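Local coordinates for protocadherin-19 isoform 1 (Danio rerio, PDB 5CO1), which mediates calcium-dependent homophilic cell adhesion, robustly when in complex with the classical cadherin cdh2, and is essential for early neurulation in the anterior neural plate, at residues A[106-110]-A[193-199]; A[149-155]-A[188-194]; A[158-162]-A[172-177]; A[183-189]-A[203-209]. All coordinates share one frame; numbering follows the deposited sequence.

Interaction 1 (A[106-110]-A[193-199]); sequences NDNAP and DSGYPPL. With CA (calcium ion), chain G; CA (calcium ion), chain F; CA (calcium ion), chain E.
Asn106 and Asp193 share one calcium ion and are also bonded to each other. OD1 of Asn106 sits 2.3 Å from the calcium ion of chain G, which also takes OD2 of Asp193. The backbone O of Asn108 binds the same calcium ion at 2.2 Å. The other branch of the amide, Asn106 ND2, donates to Asp193 OD2 (2.9 Å), which lies almost in the amide plane, and to the backbone O of Pro197 (3.1 Å); these bonds fix the amide's rotation. Asp141, Asp143 and Asn147 complete the site. Behind the ligands, the backbone N of Gly195 (3.0 Å, an Asx turn) and of Leu199 hold Asp193 OD1 from opposite faces of the carboxylate. Leu199 lays CD1 against Asn106 O at 3.4 Å. Asp107 faces away and bridges the two further calcium ions of the linker, OD1 to one and OD2 to the other. Residues 106-110 belong to this calcium-binding linker between two cadherin repeats, between strands 94-103 and 111-115; 193-199 is the following repeat's loop joining strands 184-193 and 200-210.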
loop_
_atom_site.group_PDB
_atom_site.type_symbol
_atom_site.label_atom_id
_atom_site.label_comp_id
_atom_site.label_asym_id
_atom_site.label_seq_id
_atom_site.Cartn_x
_atom_site.Cartn_y
_atom_site.Cartn_z
ATOM N N ASN A 106 -3.024 -6.658 -2.752
ATOM C CA ASN A 106 -2.475 -6.944 -1.456
ATOM C C ASN A 106 -1.017 -7.410 -1.516
ATOM O O ASN A 106 -0.721 -8.564 -1.361
ATOM C CB ASN A 106 -3.300 -7.968 -0.757
ATOM C CG ASN A 106 -3.188 -7.852 0.744
ATOM O OD1 ASN A 106 -2.732 -6.842 1.263
ATOM N ND2 ASN A 106 -3.646 -8.859 1.448
ATOM N N ASP A 107 -0.103 -6.481 -1.695
ATOM C CA ASP A 107 1.305 -6.798 -1.658
ATOM C C ASP A 107 1.986 -6.258 -0.377
ATOM O O ASP A 107 3.174 -6.062 -0.362
ATOM C CB ASP A 107 1.994 -6.255 -2.922
ATOM C CG ASP A 107 1.802 -4.746 -3.116
ATOM O OD1 ASP A 107 0.817 -4.179 -2.590
ATOM O OD2 ASP A 107 2.584 -4.142 -3.880
ATOM N N ASN A 108 1.223 -5.975 0.672
ATOM C CA ASN A 108 1.784 -5.439 1.918
ATOM C C ASN A 108 1.155 -6.107 3.101
ATOM O O ASN A 108 -0.049 -6.010 3.300
ATOM C CB ASN A 108 1.544 -3.927 2.045
ATOM C CG ASN A 108 2.536 -3.106 1.246
ATOM O OD1 ASN A 108 3.684 -2.978 1.646
ATOM N ND2 ASN A 108 2.126 -2.636 0.060
ATOM N N ALA A 109 1.995 -6.733 3.907
ATOM C CA ALA A 109 1.595 -7.388 5.140
ATOM C C ALA A 109 1.336 -6.341 6.212
ATOM O O ALA A 109 1.809 -5.205 6.105
ATOM C CB ALA A 109 2.698 -8.324 5.593
ATOM N N PRO A 110 0.612 -6.728 7.271
ATOM C CA PRO A 110 0.382 -5.766 8.349
ATOM C C PRO A 110 1.629 -5.532 9.175
ATOM O O PRO A 110 2.358 -6.483 9.411
ATOM C CB PRO A 110 -0.704 -6.430 9.196
ATOM C CG PRO A 110 -1.389 -7.377 8.288
ATOM C CD PRO A 110 -0.366 -7.827 7.283
ATOM N N ASP A 193 -4.751 -9.104 7.626
ATOM C CA ASP A 193 -5.480 -8.166 6.822
ATOM C C ASP A 193 -6.563 -8.907 6.093
ATOM O O ASP A 193 -6.711 -10.094 6.284
ATOM C CB ASP A 193 -4.539 -7.440 5.868
ATOM C CG ASP A 193 -4.100 -8.296 4.703
ATOM O OD1 ASP A 193 -4.906 -9.168 4.282
ATOM O OD2 ASP A 193 -2.989 -8.027 4.169
ATOM N N SER A 194 -7.402 -8.201 5.355
ATOM C CA SER A 194 -8.633 -8.785 4.854
ATOM C C SER A 194 -8.653 -8.805 3.337
ATOM O O SER A 194 -9.712 -8.864 2.715
ATOM C CB SER A 194 -9.816 -8.001 5.394
ATOM O OG SER A 194 -9.639 -7.813 6.781
ATOM N N GLY A 195 -7.470 -8.686 2.758
ATOM C CA GLY A 195 -7.278 -8.852 1.335
ATOM C C GLY A 195 -7.320 -10.310 0.955
ATOM O O GLY A 195 -7.567 -11.178 1.784
ATOM N N TYR A 196 -7.141 -10.574 -0.324
ATOM C CA TYR A 196 -6.999 -11.942 -0.785
ATOM C C TYR A 196 -5.855 -12.007 -1.784
ATOM O O TYR A 196 -5.704 -11.113 -2.598
ATOM C CB TYR A 196 -8.312 -12.490 -1.392
ATOM C CG TYR A 196 -8.405 -14.017 -1.331
ATOM C CD1 TYR A 196 -7.552 -14.823 -2.103
ATOM C CD2 TYR A 196 -9.277 -14.653 -0.443
ATOM C CE1 TYR A 196 -7.577 -16.208 -2.006
ATOM C CE2 TYR A 196 -9.300 -16.042 -0.330
ATOM C CZ TYR A 196 -8.452 -16.815 -1.115
ATOM O OH TYR A 196 -8.490 -18.195 -1.031
ATOM N N PRO A 197 -4.946 -12.960 -1.594
ATOM C CA PRO A 197 -4.875 -13.751 -0.362
ATOM C C PRO A 197 -4.613 -12.868 0.867
ATOM O O PRO A 197 -3.956 -11.834 0.730
ATOM C CB PRO A 197 -3.692 -14.680 -0.622
ATOM C CG PRO A 197 -2.801 -13.899 -1.543
ATOM C CD PRO A 197 -3.702 -13.029 -2.378
ATOM N N PRO A 198 -5.201 -13.224 2.031
ATOM C CA PRO A 198 -4.862 -12.590 3.305
ATOM C C PRO A 198 -3.398 -12.735 3.599
ATOM O O PRO A 198 -2.832 -13.768 3.289
ATOM C CB PRO A 198 -5.665 -13.395 4.314
ATOM C CG PRO A 198 -6.874 -13.801 3.557
ATOM C CD PRO A 198 -6.385 -14.092 2.169
ATOM N N LEU A 199 -2.763 -11.639 3.997
ATOM C CA LEU A 199 -1.399 -11.661 4.449
ATOM C C LEU A 199 -1.388 -11.447 5.952
ATOM O O LEU A 199 -2.267 -10.811 6.530
ATOM C CB LEU A 199 -0.603 -10.544 3.792
ATOM C CG LEU A 199 -0.271 -10.642 2.309
ATOM C CD1 LEU A 199 0.321 -9.316 1.833
ATOM C CD2 LEU A 199 0.687 -11.773 2.024
HETATM CA CA CA G . -2.269 -5.720 3.181
HETATM CA CA CA F . -0.879 -2.740 -2.767
HETATM CA CA CA E . 2.799 -2.013 -4.034
HETATM O O HOH W 1 4.213 -1.942 -2.106
HETATM O O HOH W 2 4.495 -2.156 -5.521
#

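Interaction 2 (A[149-155]-A[188-194]). With CA (calcium ion), chain G.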
loop_
_atom_site.group_PDB
_atom_site.type_symbol
_atom_site.label_atom_id
_atom_site.label_comp_id
_atom_site.label_asym_id
_atom_site.label_seq_id
_atom_site.Cartn_x
_atom_site.Cartn_y
_atom_site.Cartn_z
ATOM N N LYS A 149 -7.382 -3.129 5.700
ATOM C CA LYS A 149 -8.078 -3.391 6.982
ATOM C C LYS A 149 -7.489 -4.581 7.717
ATOM O O LYS A 149 -7.593 -5.696 7.250
ATOM C CB LYS A 149 -9.571 -3.704 6.779
ATOM C CG LYS A 149 -10.447 -2.517 6.402
ATOM C CD LYS A 149 -11.321 -2.038 7.565
ATOM C CE LYS A 149 -11.518 -0.521 7.544
ATOM N NZ LYS A 149 -11.750 0.031 6.170
ATOM N N VAL A 150 -7.111 -4.362 8.964
ATOM C CA VAL A 150 -6.323 -5.302 9.726
ATOM C C VAL A 150 -7.035 -5.687 11.003
ATOM O O VAL A 150 -7.904 -4.990 11.448
ATOM C CB VAL A 150 -4.992 -4.653 10.097
ATOM C CG1 VAL A 150 -4.218 -5.501 11.094
ATOM C CG2 VAL A 150 -4.191 -4.430 8.834
ATOM N N GLN A 151 -6.627 -6.786 11.607
ATOM C CA GLN A 151 -7.313 -7.357 12.759
ATOM C C GLN A 151 -6.305 -8.190 13.510
ATOM O O GLN A 151 -5.459 -8.805 12.919
ATOM C CB GLN A 151 -8.443 -8.249 12.268
ATOM C CG GLN A 151 -9.382 -8.683 13.357
ATOM C CD GLN A 151 -10.784 -8.937 12.840
ATOM O OE1 GLN A 151 -11.001 -9.189 11.641
ATOM N NE2 GLN A 151 -11.756 -8.849 13.744
ATOM N N CYS A 152 -6.322 -8.159 14.816
ATOM C CA CYS A 152 -5.269 -8.841 15.542
ATOM C C CYS A 152 -5.732 -9.330 16.893
ATOM O O CYS A 152 -6.915 -9.295 17.208
ATOM C CB CYS A 152 -4.024 -7.952 15.658
ATOM S SG CYS A 152 -4.258 -6.461 16.633
ATOM N N ARG A 153 -4.809 -9.933 17.615
ATOM C CA ARG A 153 -5.127 -11.032 18.481
ATOM C C ARG A 153 -3.868 -11.422 19.210
ATOM O O ARG A 153 -2.815 -11.613 18.605
ATOM C CB ARG A 153 -5.583 -12.218 17.648
ATOM C CG ARG A 153 -6.574 -13.126 18.338
ATOM C CD ARG A 153 -6.535 -14.488 17.689
ATOM N NE ARG A 153 -5.713 -15.390 18.460
ATOM C CZ ARG A 153 -5.656 -16.696 18.263
ATOM N NH1 ARG A 153 -6.320 -17.252 17.261
ATOM N NH2 ARG A 153 -4.914 -17.447 19.066
ATOM N N LEU A 154 -4.009 -11.565 20.516
ATOM C CA LEU A 154 -2.930 -11.989 21.392
ATOM C C LEU A 154 -2.918 -13.507 21.421
ATOM O O LEU A 154 -3.977 -14.145 21.410
ATOM C CB LEU A 154 -3.210 -11.438 22.790
ATOM C CG LEU A 154 -2.096 -11.265 23.808
ATOM C CD1 LEU A 154 -0.821 -10.672 23.236
ATOM C CD2 LEU A 154 -2.660 -10.371 24.896
ATOM N N GLN A 155 -1.724 -14.083 21.400
ATOM C CA GLN A 155 -1.579 -15.536 21.322
ATOM C C GLN A 155 -0.771 -16.049 22.493
ATOM O O GLN A 155 -0.111 -15.278 23.195
ATOM C CB GLN A 155 -0.898 -15.947 20.013
ATOM C CG GLN A 155 -1.768 -16.772 19.086
ATOM C CD GLN A 155 -1.024 -17.195 17.843
ATOM O OE1 GLN A 155 -0.005 -16.596 17.498
ATOM N NE2 GLN A 155 -1.521 -18.235 17.161
ATOM N N THR A 188 2.993 -12.809 22.036
ATOM C CA THR A 188 2.974 -12.764 20.581
ATOM C C THR A 188 1.686 -12.116 20.132
ATOM O O THR A 188 0.589 -12.551 20.485
ATOM C CB THR A 188 3.068 -14.172 19.959
ATOM O OG1 THR A 188 2.001 -14.979 20.467
ATOM C CG2 THR A 188 4.398 -14.842 20.302
ATOM N N ILE A 189 1.818 -11.101 19.299
ATOM C CA ILE A 189 0.665 -10.595 18.578
ATOM C C ILE A 189 0.642 -11.087 17.140
ATOM O O ILE A 189 1.586 -10.860 16.392
ATOM C CB ILE A 189 0.657 -9.074 18.593
ATOM C CG1 ILE A 189 0.937 -8.627 20.041
ATOM C CG2 ILE A 189 -0.649 -8.579 17.986
ATOM C CD1 ILE A 189 0.315 -7.324 20.477
ATOM N N LEU A 190 -0.482 -11.691 16.760
ATOM C CA LEU A 190 -0.737 -12.133 15.384
ATOM C C LEU A 190 -1.710 -11.184 14.714
ATOM O O LEU A 190 -2.772 -10.921 15.255
ATOM C CB LEU A 190 -1.344 -13.535 15.432
ATOM C CG LEU A 190 -1.784 -14.222 14.148
ATOM C CD1 LEU A 190 -0.616 -14.467 13.196
ATOM C CD2 LEU A 190 -2.474 -15.526 14.515
ATOM N N ALA A 191 -1.384 -10.728 13.511
ATOM C CA ALA A 191 -2.246 -9.814 12.759
ATOM C C ALA A 191 -2.596 -10.321 11.340
ATOM O O ALA A 191 -1.755 -10.859 10.657
ATOM C CB ALA A 191 -1.568 -8.449 12.665
ATOM N N GLU A 192 -3.795 -10.001 10.858
ATOM C CA GLU A 192 -4.240 -10.445 9.557
ATOM C C GLU A 192 -5.074 -9.358 8.893
ATOM O O GLU A 192 -6.028 -8.831 9.479
ATOM C CB GLU A 192 -5.042 -11.761 9.654
ATOM C CG GLU A 192 -5.328 -12.463 8.311
ATOM C CD GLU A 192 -5.946 -13.873 8.438
ATOM O OE1 GLU A 192 -5.586 -14.789 7.641
ATOM O OE2 GLU A 192 -6.796 -14.091 9.332
ATOM N N ASP A 193 -4.751 -9.104 7.626
ATOM C CA ASP A 193 -5.480 -8.166 6.822
ATOM C C ASP A 193 -6.563 -8.907 6.093
ATOM O O ASP A 193 -6.711 -10.094 6.284
ATOM C CB ASP A 193 -4.539 -7.440 5.868
ATOM C CG ASP A 193 -4.100 -8.296 4.703
ATOM O OD1 ASP A 193 -4.906 -9.168 4.282
ATOM O OD2 ASP A 193 -2.989 -8.027 4.169
ATOM N N SER A 194 -7.402 -8.201 5.355
ATOM C CA SER A 194 -8.633 -8.785 4.854
ATOM C C SER A 194 -8.653 -8.805 3.337
ATOM O O SER A 194 -9.712 -8.864 2.715
ATOM C CB SER A 194 -9.816 -8.001 5.394
ATOM O OG SER A 194 -9.639 -7.813 6.781
HETATM CA CA CA G . -2.269 -5.720 3.181
#
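Strands 150-155 and 188-193 run antiparallel, their axes 4.6 Å apart at closest and 159° between directions, with Gln151 opposite Glu192, Arg153 opposite Leu190 and Gln155 opposite Thr188. Backbone bonds along the pair include Glu192 N to Gln151 O, Leu190 N to Arg153 O (3.0 Å) and Gln155 N to Thr188 O (2.9 Å), each donor nearly in line with the carbonyl it meets. At the calcium end, Ser194 OG donates to Lys149 O (3.0 Å), coming from above the carbonyl plane. On the face carrying Val150, Cys152 and Leu154, the side chains meet Ile189 and Ala191: Cys152 CB lies 3.9 Å from Ala191 CB, and Leu154 swings CD1 to 4.2 Å from Ile189 CG1. Here 150-155 is an edge strand of the sheet, one layer of the cadherin beta-sandwich, and this apolar face packs on Val137 and Val139 of strand 135-140 and Ile112 of strand 111-115. On the reverse face, Gln155 crosses Thr188 at a slant. The extended chain beyond CG (chi2 -178°) then carries the Gln155 amide at a slant over to Leu190, with Gln155 NE2 3.9 Å from Leu190 CD2. Farther along that face Glu192 turns its carboxylate to a salt bridge with Arg200, beyond the two strands.

Interaction 3 (A[158-162]-A[172-177]); sequences VPFRL and LVDGRL
With CG set beside its backbone N and opposite the carbonyl carbon (chi1 -47°), the Phe160 ring swings off the strand so that Leu172 O meets its edge in the ring plane, 3.4 Å from Phe160 CD2. A chi1 of -64° likewise carries the Leu177 side chain back toward Pro159 and Phe160, where Leu177 CD2 meets Pro159 CG at 3.7 Å and Phe160 CZ at 4.1 Å, crossing both at about a right angle. The backbones pair as a beta hairpin: Leu172 N gives a straight bond to Arg161 O (2.8 Å, 168°), the return bond from Arg161 N to Leu172 O is weak, and Asp174 N reaches Pro159 O from above the carbonyl plane. Gly175 CA passes 3.9 Å from Pro159 CB. Tyr185 of strand 184-193 meets the Phe160 ring edge-to-face. Arg161 lays its aliphatic chain across Asp174, Arg161 CD 3.6 Å from Asp174 OD1, while Arg161 NH1 stays 4.8 Å from Asp174 OD1; any attraction between the charges is therefore probably long-range, and backbone bonds and apolar packing carry the contact.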
loop_
_atom_site.group_PDB
_atom_site.type_symbol
_atom_site.label_atom_id
_atom_site.label_comp_id
_atom_site.label_asym_id
_atom_site.label_seq_id
_atom_site.Cartn_x
_atom_site.Cartn_y
_atom_site.Cartn_z
ATOM N N VAL A 158 -2.274 -16.173 28.950
ATOM C CA VAL A 158 -1.374 -15.305 29.691
ATOM C C VAL A 158 -2.255 -14.251 30.356
ATOM O O VAL A 158 -3.407 -14.037 29.965
ATOM C CB VAL A 158 -0.307 -14.601 28.795
ATOM C CG1 VAL A 158 0.821 -15.553 28.422
ATOM C CG2 VAL A 158 -0.930 -13.974 27.552
ATOM N N PRO A 159 -1.726 -13.597 31.381
ATOM C CA PRO A 159 -2.569 -12.790 32.217
ATOM C C PRO A 159 -2.680 -11.373 31.678
ATOM O O PRO A 159 -2.830 -10.417 32.451
ATOM C CB PRO A 159 -1.814 -12.798 33.527
ATOM C CG PRO A 159 -0.376 -12.808 33.101
ATOM C CD PRO A 159 -0.320 -13.561 31.813
ATOM N N PHE A 160 -2.576 -11.234 30.360
ATOM C CA PHE A 160 -2.887 -9.974 29.700
ATOM C C PHE A 160 -4.017 -10.195 28.704
ATOM O O PHE A 160 -4.460 -11.325 28.502
ATOM C CB PHE A 160 -1.647 -9.434 28.993
ATOM C CG PHE A 160 -0.412 -9.464 29.835
ATOM C CD1 PHE A 160 0.398 -10.579 29.855
ATOM C CD2 PHE A 160 -0.078 -8.393 30.638
ATOM C CE1 PHE A 160 1.551 -10.605 30.623
ATOM C CE2 PHE A 160 1.074 -8.408 31.401
ATOM C CZ PHE A 160 1.887 -9.514 31.397
ATOM N N ARG A 161 -4.498 -9.110 28.109
ATOM C CA ARG A 161 -5.389 -9.196 26.966
ATOM C C ARG A 161 -5.304 -7.932 26.122
ATOM O O ARG A 161 -4.838 -6.912 26.590
ATOM C CB ARG A 161 -6.816 -9.425 27.438
ATOM C CG ARG A 161 -7.302 -8.403 28.437
ATOM C CD ARG A 161 -8.803 -8.499 28.606
ATOM N NE ARG A 161 -9.506 -7.941 27.460
ATOM C CZ ARG A 161 -10.830 -7.888 27.343
ATOM N NH1 ARG A 161 -11.603 -8.384 28.299
ATOM N NH2 ARG A 161 -11.384 -7.343 26.263
ATOM N N LEU A 162 -5.663 -8.031 24.852
ATOM C CA LEU A 162 -5.758 -6.859 23.990
ATOM C C LEU A 162 -7.190 -6.366 24.017
ATOM O O LEU A 162 -8.119 -7.168 24.052
ATOM C CB LEU A 162 -5.400 -7.206 22.547
ATOM C CG LEU A 162 -3.937 -7.211 22.100
ATOM C CD1 LEU A 162 -3.885 -7.431 20.592
ATOM C CD2 LEU A 162 -3.244 -5.912 22.460
ATOM N N LEU A 172 -3.800 -4.812 28.166
ATOM C CA LEU A 172 -4.163 -4.726 29.592
ATOM C C LEU A 172 -3.551 -5.850 30.425
ATOM O O LEU A 172 -2.973 -6.778 29.883
ATOM C CB LEU A 172 -5.675 -4.806 29.755
ATOM C CG LEU A 172 -6.491 -3.913 28.837
ATOM C CD1 LEU A 172 -7.964 -3.975 29.221
ATOM C CD2 LEU A 172 -5.971 -2.485 28.886
ATOM N N VAL A 173 -3.789 -5.820 31.733
ATOM C CA VAL A 173 -3.659 -7.025 32.547
ATOM C C VAL A 173 -5.029 -7.704 32.717
ATOM O O VAL A 173 -6.070 -7.032 32.754
ATOM C CB VAL A 173 -2.997 -6.736 33.910
ATOM C CG1 VAL A 173 -1.935 -5.643 33.781
ATOM C CG2 VAL A 173 -4.036 -6.358 34.947
ATOM N N ASP A 174 -5.025 -9.037 32.679
ATOM C CA ASP A 174 -6.255 -9.842 32.684
ATOM C C ASP A 174 -6.174 -10.866 33.802
ATOM O O ASP A 174 -6.998 -11.774 33.880
ATOM C CB ASP A 174 -6.432 -10.574 31.341
ATOM C CG ASP A 174 -7.825 -11.229 31.179
ATOM O OD1 ASP A 174 -8.830 -10.574 31.535
ATOM O OD2 ASP A 174 -7.913 -12.368 30.626
ATOM N N GLY A 175 -5.173 -10.716 34.664
ATOM C CA GLY A 175 -4.856 -11.731 35.658
ATOM C C GLY A 175 -4.121 -11.142 36.844
ATOM O O GLY A 175 -3.417 -10.136 36.719
ATOM N N ARG A 176 -4.331 -11.746 38.009
ATOM C CA ARG A 176 -3.386 -11.644 39.109
ATOM C C ARG A 176 -1.964 -11.855 38.580
ATOM O O ARG A 176 -1.668 -12.873 37.948
ATOM C CB ARG A 176 -3.717 -12.685 40.191
ATOM C CG ARG A 176 -2.906 -12.542 41.477
ATOM C CD ARG A 176 -3.789 -12.480 42.715
ATOM N NE ARG A 176 -4.615 -11.270 42.726
ATOM C CZ ARG A 176 -5.082 -10.672 43.821
ATOM N NH1 ARG A 176 -4.800 -11.149 45.030
ATOM N NH2 ARG A 176 -5.835 -9.581 43.708
ATOM N N LEU A 177 -1.118 -10.850 38.775
ATOM C CA LEU A 177 0.319 -10.986 38.564
ATOM C C LEU A 177 1.025 -10.996 39.903
ATOM O O LEU A 177 0.566 -10.354 40.841
ATOM C CB LEU A 177 0.827 -9.795 37.764
ATOM C CG LEU A 177 0.270 -9.692 36.345
ATOM C CD1 LEU A 177 0.032 -8.251 35.925
ATOM C CD2 LEU A 177 1.240 -10.372 35.401
#

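Interaction 4 (A[183-189]-A[203-209])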
loop_
_atom_site.group_PDB
_atom_site.type_symbol
_atom_site.label_atom_id
_atom_site.label_comp_id
_atom_site.label_asym_id
_atom_site.label_seq_id
_atom_site.Cartn_x
_atom_site.Cartn_y
_atom_site.Cartn_z
ATOM N N ASP A 183 8.033 -13.800 36.170
ATOM C CA ASP A 183 8.880 -12.611 36.141
ATOM C C ASP A 183 8.849 -11.909 34.769
ATOM O O ASP A 183 8.437 -10.743 34.659
ATOM C CB ASP A 183 10.305 -13.047 36.491
ATOM C CG ASP A 183 11.358 -12.076 36.011
ATOM O OD1 ASP A 183 11.256 -10.866 36.327
ATOM O OD2 ASP A 183 12.332 -12.549 35.382
ATOM N N MET A 184 9.368 -12.611 33.759
ATOM C CA MET A 184 9.304 -12.212 32.348
ATOM C C MET A 184 8.053 -12.814 31.718
ATOM O O MET A 184 7.553 -13.845 32.164
ATOM C CB MET A 184 10.542 -12.733 31.598
ATOM C CG MET A 184 11.022 -11.860 30.442
ATOM S SD MET A 184 11.627 -10.223 30.935
ATOM C CE MET A 184 12.726 -9.801 29.582
ATOM N N TYR A 185 7.569 -12.191 30.654
ATOM C CA TYR A 185 6.695 -12.873 29.704
ATOM C C TYR A 185 7.179 -12.721 28.262
ATOM O O TYR A 185 7.832 -11.729 27.909
ATOM C CB TYR A 185 5.282 -12.334 29.829
ATOM C CG TYR A 185 4.570 -12.788 31.073
ATOM C CD1 TYR A 185 4.664 -12.070 32.251
ATOM C CD2 TYR A 185 3.758 -13.912 31.056
ATOM C CE1 TYR A 185 3.969 -12.465 33.386
ATOM C CE2 TYR A 185 3.058 -14.314 32.180
ATOM C CZ TYR A 185 3.166 -13.589 33.347
ATOM O OH TYR A 185 2.488 -14.004 34.470
ATOM N N ASN A 186 6.876 -13.718 27.436
ATOM C CA ASN A 186 6.899 -13.526 25.996
ATOM C C ASN A 186 5.513 -13.569 25.349
ATOM O O ASN A 186 4.844 -14.604 25.292
ATOM C CB ASN A 186 7.869 -14.485 25.329
ATOM C CG ASN A 186 8.874 -13.757 24.465
ATOM O OD1 ASN A 186 9.921 -13.339 24.956
ATOM N ND2 ASN A 186 8.490 -13.455 23.222
ATOM N N LEU A 187 5.089 -12.399 24.887
ATOM C CA LEU A 187 3.809 -12.231 24.218
ATOM C C LEU A 187 3.969 -12.229 22.712
ATOM O O LEU A 187 4.876 -11.585 22.162
ATOM C CB LEU A 187 3.200 -10.894 24.618
ATOM C CG LEU A 187 2.879 -10.693 26.092
ATOM C CD1 LEU A 187 1.908 -9.529 26.208
ATOM C CD2 LEU A 187 2.298 -11.947 26.739
ATOM N N THR A 188 2.993 -12.809 22.036
ATOM C CA THR A 188 2.974 -12.764 20.581
ATOM C C THR A 188 1.686 -12.116 20.132
ATOM O O THR A 188 0.589 -12.551 20.485
ATOM C CB THR A 188 3.068 -14.172 19.959
ATOM O OG1 THR A 188 2.001 -14.979 20.467
ATOM C CG2 THR A 188 4.398 -14.842 20.302
ATOM N N ILE A 189 1.818 -11.101 19.299
ATOM C CA ILE A 189 0.665 -10.595 18.578
ATOM C C ILE A 189 0.642 -11.087 17.140
ATOM O O ILE A 189 1.586 -10.860 16.392
ATOM C CB ILE A 189 0.657 -9.074 18.593
ATOM C CG1 ILE A 189 0.937 -8.627 20.041
ATOM C CG2 ILE A 189 -0.649 -8.579 17.986
ATOM C CD1 ILE A 189 0.315 -7.324 20.477
ATOM N N LYS A 203 4.432 -10.312 15.773
ATOM C CA LYS A 203 5.463 -9.633 16.551
ATOM C C LYS A 203 5.500 -10.263 17.923
ATOM O O LYS A 203 4.471 -10.384 18.589
ATOM C CB LYS A 203 5.147 -8.141 16.685
ATOM C CG LYS A 203 6.150 -7.366 17.524
ATOM C CD LYS A 203 6.234 -5.909 17.087
ATOM C CE LYS A 203 6.490 -4.967 18.258
ATOM N NZ LYS A 203 7.895 -5.031 18.738
ATOM N N SER A 204 6.672 -10.770 18.280
ATOM C CA SER A 204 6.924 -11.292 19.621
ATOM C C SER A 204 7.707 -10.281 20.428
ATOM O O SER A 204 8.681 -9.716 19.938
ATOM C CB SER A 204 7.717 -12.584 19.547
ATOM O OG SER A 204 6.846 -13.654 19.259
ATOM N N PHE A 205 7.255 -10.029 21.650
ATOM C CA PHE A 205 7.850 -8.984 22.474
ATOM C C PHE A 205 7.709 -9.271 23.959
ATOM O O PHE A 205 6.729 -9.878 24.415
ATOM C CB PHE A 205 7.226 -7.629 22.155
ATOM C CG PHE A 205 5.825 -7.486 22.651
ATOM C CD1 PHE A 205 4.778 -8.103 21.991
ATOM C CD2 PHE A 205 5.558 -6.786 23.805
ATOM C CE1 PHE A 205 3.483 -7.994 22.460
ATOM C CE2 PHE A 205 4.267 -6.674 24.281
ATOM C CZ PHE A 205 3.225 -7.278 23.609
ATOM N N ALA A 206 8.683 -8.768 24.708
ATOM C CA ALA A 206 8.860 -9.129 26.108
ATOM C C ALA A 206 8.114 -8.158 27.022
ATOM O O ALA A 206 8.065 -6.947 26.777
ATOM C CB ALA A 206 10.340 -9.154 26.457
ATOM N N VAL A 207 7.526 -8.706 28.075
ATOM C CA VAL A 207 7.055 -7.911 29.198
ATOM C C VAL A 207 7.815 -8.331 30.448
ATOM O O VAL A 207 7.734 -9.491 30.847
ATOM C CB VAL A 207 5.563 -8.160 29.418
ATOM C CG1 VAL A 207 5.120 -7.664 30.782
ATOM C CG2 VAL A 207 4.771 -7.498 28.308
ATOM N N LYS A 208 8.582 -7.415 31.040
ATOM C CA LYS A 208 9.195 -7.677 32.346
ATOM C C LYS A 208 8.355 -7.082 33.482
ATOM O O LYS A 208 7.896 -5.945 33.391
ATOM C CB LYS A 208 10.665 -7.218 32.378
ATOM C CG LYS A 208 10.929 -5.782 32.810
ATOM C CD LYS A 208 12.235 -5.658 33.597
ATOM C CE LYS A 208 13.465 -6.041 32.777
ATOM N NZ LYS A 208 14.742 -5.697 33.475
ATOM N N VAL A 209 8.052 -7.905 34.486
ATOM C CA VAL A 209 7.235 -7.463 35.624
ATOM C C VAL A 209 8.110 -6.913 36.766
ATOM O O VAL A 209 9.266 -7.325 36.932
ATOM C CB VAL A 209 6.344 -8.610 36.150
ATOM C CG1 VAL A 209 5.441 -8.137 37.285
ATOM C CG2 VAL A 209 5.501 -9.171 35.022
#
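Seven backbone hydrogen bonds join Asp183, Tyr185, Leu187 and Ile189 to Lys203, Phe205, Val207 and Val209, in a long antiparallel hairpin whose axes run 154° apart. The shortest, Tyr185 N to Val207 O at 2.7 Å, lies in the carbonyl plane, whereas the return bond from Val207 N to Tyr185 O is tilted from it. Between these bonded pairs, CA-H...O contacts such as Ala206 CA to Tyr185 O (3.3 Å) fill in.

Aromatic contacts occupy the inward face. Phe205 CG lies between the backbone N and the carbonyl carbon (chi1 72°), which folds the ring across Leu187: CB of Leu187 stands over one face of the Phe205 ring, 4.0 Å from the centroid, a CH-pi contact. Ile189 CG1 comes to the ring's edge, 3.6 Å from Phe205 CE1. Tyr185 offers its own edge to Val209 CG2, 4.0 Å from Tyr185 CE1.

Purely aliphatic contacts complete this side, with Leu187 CD1 meeting Val207 CG2 at 4.1 Å. On the outer face Met184 bends at chi2, bringing SD to 3.5 Å from Lys208 CB and CE to Ala206 CB.

Polar side-chain ends add little between the strands: Lys203 sends NZ to Ser119 O instead. Peptide hydrogen bonds set the register, apolar and CH-pi packing adds to the hold on the core side, and the alternation of side chains makes that face largely apolar, the Lys203 chain leading its end away.

In the fold
From the N terminus, the chain first reaches 106-110, the linker after strand 94-103, which waits for residues 193-199 before interaction 1 closes the longest loop and ties the linker to the calcium end of the second of the two repeats present. Within that loop lies interaction 2, joining strands 150-155 and 184-193, and within interaction 2 lies interaction 3, the hairpin of strands 160-165 and 168-173 in the facing sheet. Interaction 4 follows interaction 3 in series but crosses interactions 1 and 2, pairing strand 184-193 with 200-210. Interactions 1 and 2 share Asp193 and Ser194; interactions 2 and 4 share Thr188 and Ile189. Across the sandwich, Phe160 of interaction 3 packs on Val207 of interaction 4.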